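Local coordinates for protein hyaluronidase (Thermobaculum terrenum, PDB 5DIY) that probably acts as a family 84 glycoside hydrolase, removing O-linked N-acetylglucosamine from modified proteins, at residues C[2-10]-C[269-280]. Sequence-based numbering, arbitrary orientation.
Sequences EYFRYRGII and LYTFAQYLNSPS
One water bridges the two segments, accepting a hydrogen bond from Phe4 N and donating one to Leu276 O, each 3.0 Å from its oxygen. The contact lies at the seam of the (beta/alpha)8 barrel, where strand 6-11 pairs with the eighth strand, 251-256, and the last barrel helix packs against the first strand; residues 269-277 of that helix run nearly antiparallel (161°) to residues 6-10. Leu276 forks between two partners. Its CD2 sits over a face of the Phe4 ring, 4.0 Å from the centroid in a CH-pi contact, while CD1 lies 3.7 Å from Arg7 CB. Bent at chi3 (-58°), the Arg7 chain swings its guanidinium back, where NH1 donates to Phe4 O at 2.7 Å and NE to Asn34 O. Beyond the helix end, Pro279 CD lies over one face of the Tyr3 ring, 15° off its normal; Glu2 OE1 lies above the opposite face, displaced toward the rim. With an alanine at Tyr3, Pro279 is likely to lose its aromatic cover, opening a gap beside the helix end. Farther along the strand, Ile9 CD1 meets Leu269 CD1 at 3.8 Å, and Gly8 O approaches the edge of the Phe272 ring, 3.3 Å from CE2.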
ATOM      1  N   GLU C   2      16.077  19.528  -3.826  1.00 50.93           N
ATOM      2  CA  GLU C   2      16.216  20.755  -2.984  1.00 51.06           C
ATOM      3  C   GLU C   2      15.779  20.481  -1.543  1.00 47.09           C
ATOM      4  O   GLU C   2      16.516  20.777  -0.604  1.00 46.00           O
ATOM      5  CB  GLU C   2      15.414  21.916  -3.593  1.00 54.70           C
ATOM      6  CG  GLU C   2      15.898  23.308  -3.193  1.00 58.49           C
ATOM      7  CD  GLU C   2      15.212  23.866  -1.950  1.00 61.88           C
ATOM      8  OE1 GLU C   2      13.968  24.004  -1.961  1.00 64.40           O
ATOM      9  OE2 GLU C   2      15.914  24.193  -0.967  1.00 63.27           O
ATOM     10  N   TYR C   3      14.583  19.915  -1.379  1.00 42.63           N
ATOM     11  CA  TYR C   3      14.085  19.496  -0.064  1.00 39.62           C
ATOM     12  C   TYR C   3      14.573  18.100   0.319  1.00 37.47           C
ATOM     13  O   TYR C   3      14.979  17.880   1.454  1.00 36.44           O
ATOM     14  CB  TYR C   3      12.558  19.529  -0.025  1.00 39.64           C
ATOM     15  CG  TYR C   3      11.996  20.920  -0.049  1.00 39.66           C
ATOM     16  CD1 TYR C   3      11.947  21.684   1.117  1.00 40.50           C
ATOM     17  CD2 TYR C   3      11.511  21.480  -1.228  1.00 40.06           C
ATOM     18  CE1 TYR C   3      11.433  22.972   1.112  1.00 41.04           C
ATOM     19  CE2 TYR C   3      10.993  22.769  -1.247  1.00 40.93           C
ATOM     20  CZ  TYR C   3      10.958  23.509  -0.071  1.00 41.34           C
ATOM     21  OH  TYR C   3      10.445  24.782  -0.064  1.00 43.53           O
ATOM     22  N   PHE C   4      14.507  17.161  -0.624  1.00 35.56           N
ATOM     23  CA  PHE C   4      14.959  15.785  -0.403  1.00 34.41           C
ATOM     24  C   PHE C   4      16.042  15.396  -1.412  1.00 35.56           C
ATOM     25  O   PHE C   4      15.828  15.511  -2.623  1.00 36.37           O
ATOM     26  CB  PHE C   4      13.777  14.815  -0.504  1.00 33.25           C
ATOM     27  CG  PHE C   4      12.796  14.937   0.627  1.00 31.68           C
ATOM     28  CD1 PHE C   4      13.041  14.315   1.845  1.00 30.99           C
ATOM     29  CD2 PHE C   4      11.632  15.687   0.482  1.00 30.75           C
ATOM     30  CE1 PHE C   4      12.139  14.425   2.893  1.00 30.65           C
ATOM     31  CE2 PHE C   4      10.732  15.803   1.525  1.00 30.07           C
ATOM     32  CZ  PHE C   4      10.984  15.170   2.732  1.00 30.12           C
ATOM     33  N   ARG C   5      17.185  14.920  -0.911  1.00 35.74           N
ATOM     34  CA  ARG C   5      18.282  14.453  -1.768  1.00 36.95           C
ATOM     35  C   ARG C   5      17.871  13.211  -2.568  1.00 35.58           C
ATOM     36  O   ARG C   5      18.124  13.136  -3.771  1.00 34.04           O
ATOM     37  CB  ARG C   5      19.543  14.143  -0.942  1.00 39.06           C
ATOM     38  CG  ARG C   5      20.827  14.119  -1.763  1.00 42.49           C
ATOM     39  CD  ARG C   5      21.904  13.240  -1.141  1.00 45.79           C
ATOM     40  NE  ARG C   5      22.214  13.611   0.242  1.00 48.76           N
ATOM     41  CZ  ARG C   5      23.014  12.923   1.063  1.00 49.86           C
ATOM     42  NH1 ARG C   5      23.625  11.804   0.664  1.00 50.35           N
ATOM     43  NH2 ARG C   5      23.211  13.367   2.306  1.00 49.88           N
ATOM     44  N   TYR C   6      17.254  12.244  -1.891  1.00 35.07           N
ATOM     45  CA  TYR C   6      16.746  11.031  -2.533  1.00 35.61           C
ATOM     46  C   TYR C   6      15.217  11.103  -2.597  1.00 33.07           C
ATOM     47  O   TYR C   6      14.539  11.212  -1.564  1.00 30.80           O
ATOM     48  CB  TYR C   6      17.221   9.773  -1.794  1.00 38.94           C
ATOM     49  CG  TYR C   6      18.736   9.668  -1.667  1.00 42.83           C
ATOM     50  CD1 TYR C   6      19.553   9.696  -2.800  1.00 45.39           C
ATOM     51  CD2 TYR C   6      19.354   9.530  -0.418  1.00 46.35           C
ATOM     52  CE1 TYR C   6      20.939   9.602  -2.695  1.00 47.54           C
ATOM     53  CE2 TYR C   6      20.739   9.433  -0.304  1.00 47.69           C
ATOM     54  CZ  TYR C   6      21.527   9.468  -1.447  1.00 49.23           C
ATOM     55  OH  TYR C   6      22.901   9.374  -1.353  1.00 52.96           O
ATOM     56  N   ARG C   7      14.700  11.082  -3.824  1.00 30.02           N
ATOM     57  CA  ARG C   7      13.269  11.164  -4.107  1.00 29.37           C
ATOM     58  C   ARG C   7      12.936   9.927  -4.905  1.00 28.41           C
ATOM     59  O   ARG C   7      12.997   9.953  -6.132  1.00 27.90           O
ATOM     60  CB  ARG C   7      12.975  12.424  -4.925  1.00 29.37           C
ATOM     61  CG  ARG C   7      13.206  13.712  -4.156  1.00 28.75           C
ATOM     62  CD  ARG C   7      12.860  14.930  -4.992  1.00 29.08           C
ATOM     63  NE  ARG C   7      13.620  15.004  -6.242  1.00 28.95           N
ATOM     64  CZ  ARG C   7      14.898  15.367  -6.354  1.00 28.92           C
ATOM     65  NH1 ARG C   7      15.631  15.682  -5.288  1.00 29.20           N
ATOM     66  NH2 ARG C   7      15.461  15.403  -7.558  1.00 29.59           N
ATOM     67  N   GLY C   8      12.600   8.837  -4.214  1.00 27.59           N
ATOM     68  CA  GLY C   8      12.690   7.516  -4.818  1.00 27.49           C
ATOM     69  C   GLY C   8      11.504   6.578  -4.805  1.00 26.80           C
ATOM     70  O   GLY C   8      10.499   6.804  -4.127  1.00 27.51           O
ATOM     71  N   ILE C   9      11.646   5.521  -5.598  1.00 25.28           N
ATOM     72  CA  ILE C   9      10.778   4.363  -5.553  1.00 24.95           C
ATOM     73  C   ILE C   9      11.640   3.182  -5.146  1.00 24.16           C
ATOM     74  O   ILE C   9      12.706   2.971  -5.719  1.00 23.26           O
ATOM     75  CB  ILE C   9      10.118   4.084  -6.924  1.00 25.54           C
ATOM     76  CG1 ILE C   9       9.110   5.197  -7.242  1.00 26.33           C
ATOM     77  CG2 ILE C   9       9.432   2.719  -6.918  1.00 25.24           C
ATOM     78  CD1 ILE C   9       8.544   5.157  -8.644  1.00 26.91           C
ATOM     79  N   ILE C  10      11.173   2.416  -4.163  1.00 23.81           N
ATOM     80  CA  ILE C  10      11.792   1.130  -3.825  1.00 24.09           C
ATOM     81  C   ILE C  10      10.855   0.014  -4.276  1.00 24.02           C
ATOM     82  O   ILE C  10       9.751  -0.125  -3.757  1.00 24.05           O
ATOM     83  CB  ILE C  10      12.168   0.987  -2.318  1.00 24.18           C
ATOM     84  CG1 ILE C  10      12.689  -0.433  -2.028  1.00 24.73           C
ATOM     85  CG2 ILE C  10      11.005   1.321  -1.376  1.00 24.32           C
ATOM     86  CD1 ILE C  10      13.534  -0.531  -0.777  1.00 24.83           C
ATOM     87  N   LEU C 269       1.770   7.778  -6.564  1.00 25.65           N
ATOM     88  CA  LEU C 269       3.178   8.174  -6.766  1.00 25.30           C
ATOM     89  C   LEU C 269       3.325   9.585  -7.341  1.00 25.43           C
ATOM     90  O   LEU C 269       4.256  10.311  -6.966  1.00 25.31           O
ATOM     91  CB  LEU C 269       3.942   7.153  -7.620  1.00 25.09           C
ATOM     92  CG  LEU C 269       4.206   5.784  -6.971  1.00 25.25           C
ATOM     93  CD1 LEU C 269       4.855   4.860  -7.992  1.00 25.61           C
ATOM     94  CD2 LEU C 269       5.059   5.896  -5.713  1.00 25.38           C
ATOM     95  N   TYR C 270       2.411   9.974  -8.232  1.00 25.42           N
ATOM     96  CA  TYR C 270       2.347  11.357  -8.717  1.00 26.03           C
ATOM     97  C   TYR C 270       2.220  12.334  -7.547  1.00 25.35           C
ATOM     98  O   TYR C 270       2.940  13.325  -7.484  1.00 25.13           O
ATOM     99  CB  TYR C 270       1.180  11.549  -9.698  1.00 26.89           C
ATOM    100  CG  TYR C 270       1.131  12.908 -10.366  1.00 27.90           C
ATOM    101  CD1 TYR C 270       0.614  14.020  -9.700  1.00 28.83           C
ATOM    102  CD2 TYR C 270       1.597  13.087 -11.671  1.00 29.21           C
ATOM    103  CE1 TYR C 270       0.570  15.265 -10.302  1.00 29.73           C
ATOM    104  CE2 TYR C 270       1.550  14.334 -12.287  1.00 29.42           C
ATOM    105  CZ  TYR C 270       1.035  15.417 -11.597  1.00 30.67           C
ATOM    106  OH  TYR C 270       0.977  16.664 -12.185  1.00 33.14           O
ATOM    107  N   THR C 271       1.309  12.039  -6.621  1.00 25.65           N
ATOM    108  CA  THR C 271       1.060  12.916  -5.473  1.00 25.11           C
ATOM    109  C   THR C 271       2.243  12.920  -4.504  1.00 26.05           C
ATOM    110  O   THR C 271       2.605  13.966  -3.953  1.00 27.36           O
ATOM    111  CB  THR C 271      -0.253  12.563  -4.732  1.00 24.20           C
ATOM    112  OG1 THR C 271      -0.158  11.271  -4.101  1.00 23.99           O
ATOM    113  CG2 THR C 271      -1.439  12.595  -5.692  1.00 24.15           C
ATOM    114  N   PHE C 272       2.819  11.743  -4.304  1.00 26.40           N
ATOM    115  CA  PHE C 272       4.059  11.569  -3.549  1.00 26.65           C
ATOM    116  C   PHE C 272       5.173  12.466  -4.097  1.00 27.19           C
ATOM    117  O   PHE C 272       5.808  13.191  -3.334  1.00 27.21           O
ATOM    118  CB  PHE C 272       4.432  10.079  -3.563  1.00 26.00           C
ATOM    119  CG  PHE C 272       5.824   9.759  -3.089  1.00 25.81           C
ATOM    120  CD1 PHE C 272       6.174   9.898  -1.752  1.00 26.06           C
ATOM    121  CD2 PHE C 272       6.773   9.246  -3.975  1.00 25.89           C
ATOM    122  CE1 PHE C 272       7.455   9.572  -1.305  1.00 26.27           C
ATOM    123  CE2 PHE C 272       8.055   8.916  -3.538  1.00 26.35           C
ATOM    124  CZ  PHE C 272       8.396   9.077  -2.197  1.00 26.01           C
ATOM    125  N   ALA C 273       5.363  12.454  -5.417  1.00 28.66           N
ATOM    126  CA  ALA C 273       6.376  13.293  -6.088  1.00 29.40           C
ATOM    127  C   ALA C 273       6.134  14.797  -5.928  1.00 30.16           C
ATOM    128  O   ALA C 273       7.082  15.566  -5.750  1.00 28.75           O
ATOM    129  CB  ALA C 273       6.467  12.936  -7.565  1.00 29.79           C
ATOM    130  N   GLN C 274       4.871  15.216  -6.001  1.00 30.77           N
ATOM    131  CA  GLN C 274       4.524  16.620  -5.759  1.00 31.17           C
ATOM    132  C   GLN C 274       4.802  17.035  -4.315  1.00 30.49           C
ATOM    133  O   GLN C 274       5.298  18.139  -4.086  1.00 29.93           O
ATOM    134  CB  GLN C 274       3.069  16.917  -6.134  1.00 33.64           C
ATOM    135  CG  GLN C 274       2.816  16.886  -7.641  1.00 36.22           C
ATOM    136  CD  GLN C 274       1.680  17.793  -8.069  1.00 38.33           C
ATOM    137  OE1 GLN C 274       1.835  18.629  -8.964  1.00 41.87           O
ATOM    138  NE2 GLN C 274       0.531  17.635  -7.435  1.00 38.69           N
ATOM    139  N   TYR C 275       4.498  16.158  -3.352  1.00 29.63           N
ATOM    140  CA  TYR C 275       4.835  16.416  -1.945  1.00 29.26           C
ATOM    141  C   TYR C 275       6.338  16.616  -1.783  1.00 30.08           C
ATOM    142  O   TYR C 275       6.763  17.576  -1.147  1.00 32.26           O
ATOM    143  CB  TYR C 275       4.360  15.285  -1.008  1.00 28.74           C
ATOM    144  CG  TYR C 275       5.010  15.333   0.365  1.00 27.98           C
ATOM    145  CD1 TYR C 275       4.525  16.181   1.366  1.00 27.47           C
ATOM    146  CD2 TYR C 275       6.147  14.564   0.649  1.00 27.52           C
ATOM    147  CE1 TYR C 275       5.132  16.245   2.615  1.00 27.18           C
ATOM    148  CE2 TYR C 275       6.757  14.617   1.892  1.00 27.39           C
ATOM    149  CZ  TYR C 275       6.252  15.459   2.873  1.00 27.24           C
ATOM    150  OH  TYR C 275       6.861  15.498   4.103  1.00 26.11           O
ATOM    151  N   LEU C 276       7.136  15.712  -2.349  1.00 29.70           N
ATOM    152  CA  LEU C 276       8.597  15.816  -2.248  1.00 29.86           C
ATOM    153  C   LEU C 276       9.117  17.113  -2.877  1.00 31.33           C
ATOM    154  O   LEU C 276      10.037  17.730  -2.342  1.00 30.47           O
ATOM    155  CB  LEU C 276       9.295  14.624  -2.902  1.00 29.19           C
ATOM    156  CG  LEU C 276       9.040  13.224  -2.330  1.00 28.97           C
ATOM    157  CD1 LEU C 276       9.623  12.185  -3.273  1.00 28.55           C
ATOM    158  CD2 LEU C 276       9.587  13.065  -0.914  1.00 28.64           C
ATOM    159  N   ASN C 277       8.521  17.521  -3.996  1.00 32.37           N
ATOM    160  CA  ASN C 277       8.931  18.745  -4.695  1.00 35.18           C
ATOM    161  C   ASN C 277       8.715  20.035  -3.898  1.00 35.74           C
ATOM    162  O   ASN C 277       9.552  20.937  -3.945  1.00 35.88           O
ATOM    163  CB  ASN C 277       8.211  18.860  -6.037  1.00 37.12           C
ATOM    164  CG  ASN C 277       8.698  20.038  -6.857  1.00 39.39           C
ATOM    165  OD1 ASN C 277       9.862  20.083  -7.261  1.00 41.43           O
ATOM    166  ND2 ASN C 277       7.816  21.006  -7.099  1.00 39.95           N
ATOM    167  N   SER C 278       7.594  20.122  -3.183  1.00 36.78           N
ATOM    168  CA  SER C 278       7.270  21.312  -2.394  1.00 36.83           C
ATOM    169  C   SER C 278       6.343  20.958  -1.222  1.00 35.99           C
ATOM    170  O   SER C 278       5.137  21.221  -1.273  1.00 38.20           O
ATOM    171  CB  SER C 278       6.640  22.379  -3.293  1.00 37.91           C
ATOM    172  OG  SER C 278       6.418  23.579  -2.570  1.00 39.32           O
ATOM    173  N   PRO C 279       6.905  20.373  -0.153  1.00 34.85           N
ATOM    174  CA  PRO C 279       6.065  19.853   0.935  1.00 34.77           C
ATOM    175  C   PRO C 279       5.242  20.896   1.718  1.00 34.96           C
ATOM    176  O   PRO C 279       4.170  20.555   2.225  1.00 34.28           O
ATOM    177  CB  PRO C 279       7.066  19.128   1.843  1.00 34.05           C
ATOM    178  CG  PRO C 279       8.390  19.705   1.519  1.00 33.95           C
ATOM    179  CD  PRO C 279       8.340  20.135   0.091  1.00 34.32           C
ATOM    180  N   SER C 280       5.712  22.144   1.787  1.00 35.01           N
ATOM    181  CA  SER C 280       4.960  23.215   2.459  1.00 35.06           C
ATOM    182  C   SER C 280       3.731  23.692   1.674  1.00 34.53           C
ATOM    183  O   SER C 280       2.790  24.216   2.274  1.00 35.68           O
ATOM    184  CB  SER C 280       5.867  24.416   2.773  1.00 35.62           C
ATOM    185  OG  SER C 280       6.284  25.064   1.584  1.00 36.50           O
TER
HETATM  186  O   HOH W   1      12.960  17.923  -3.023  1.00 29.58           O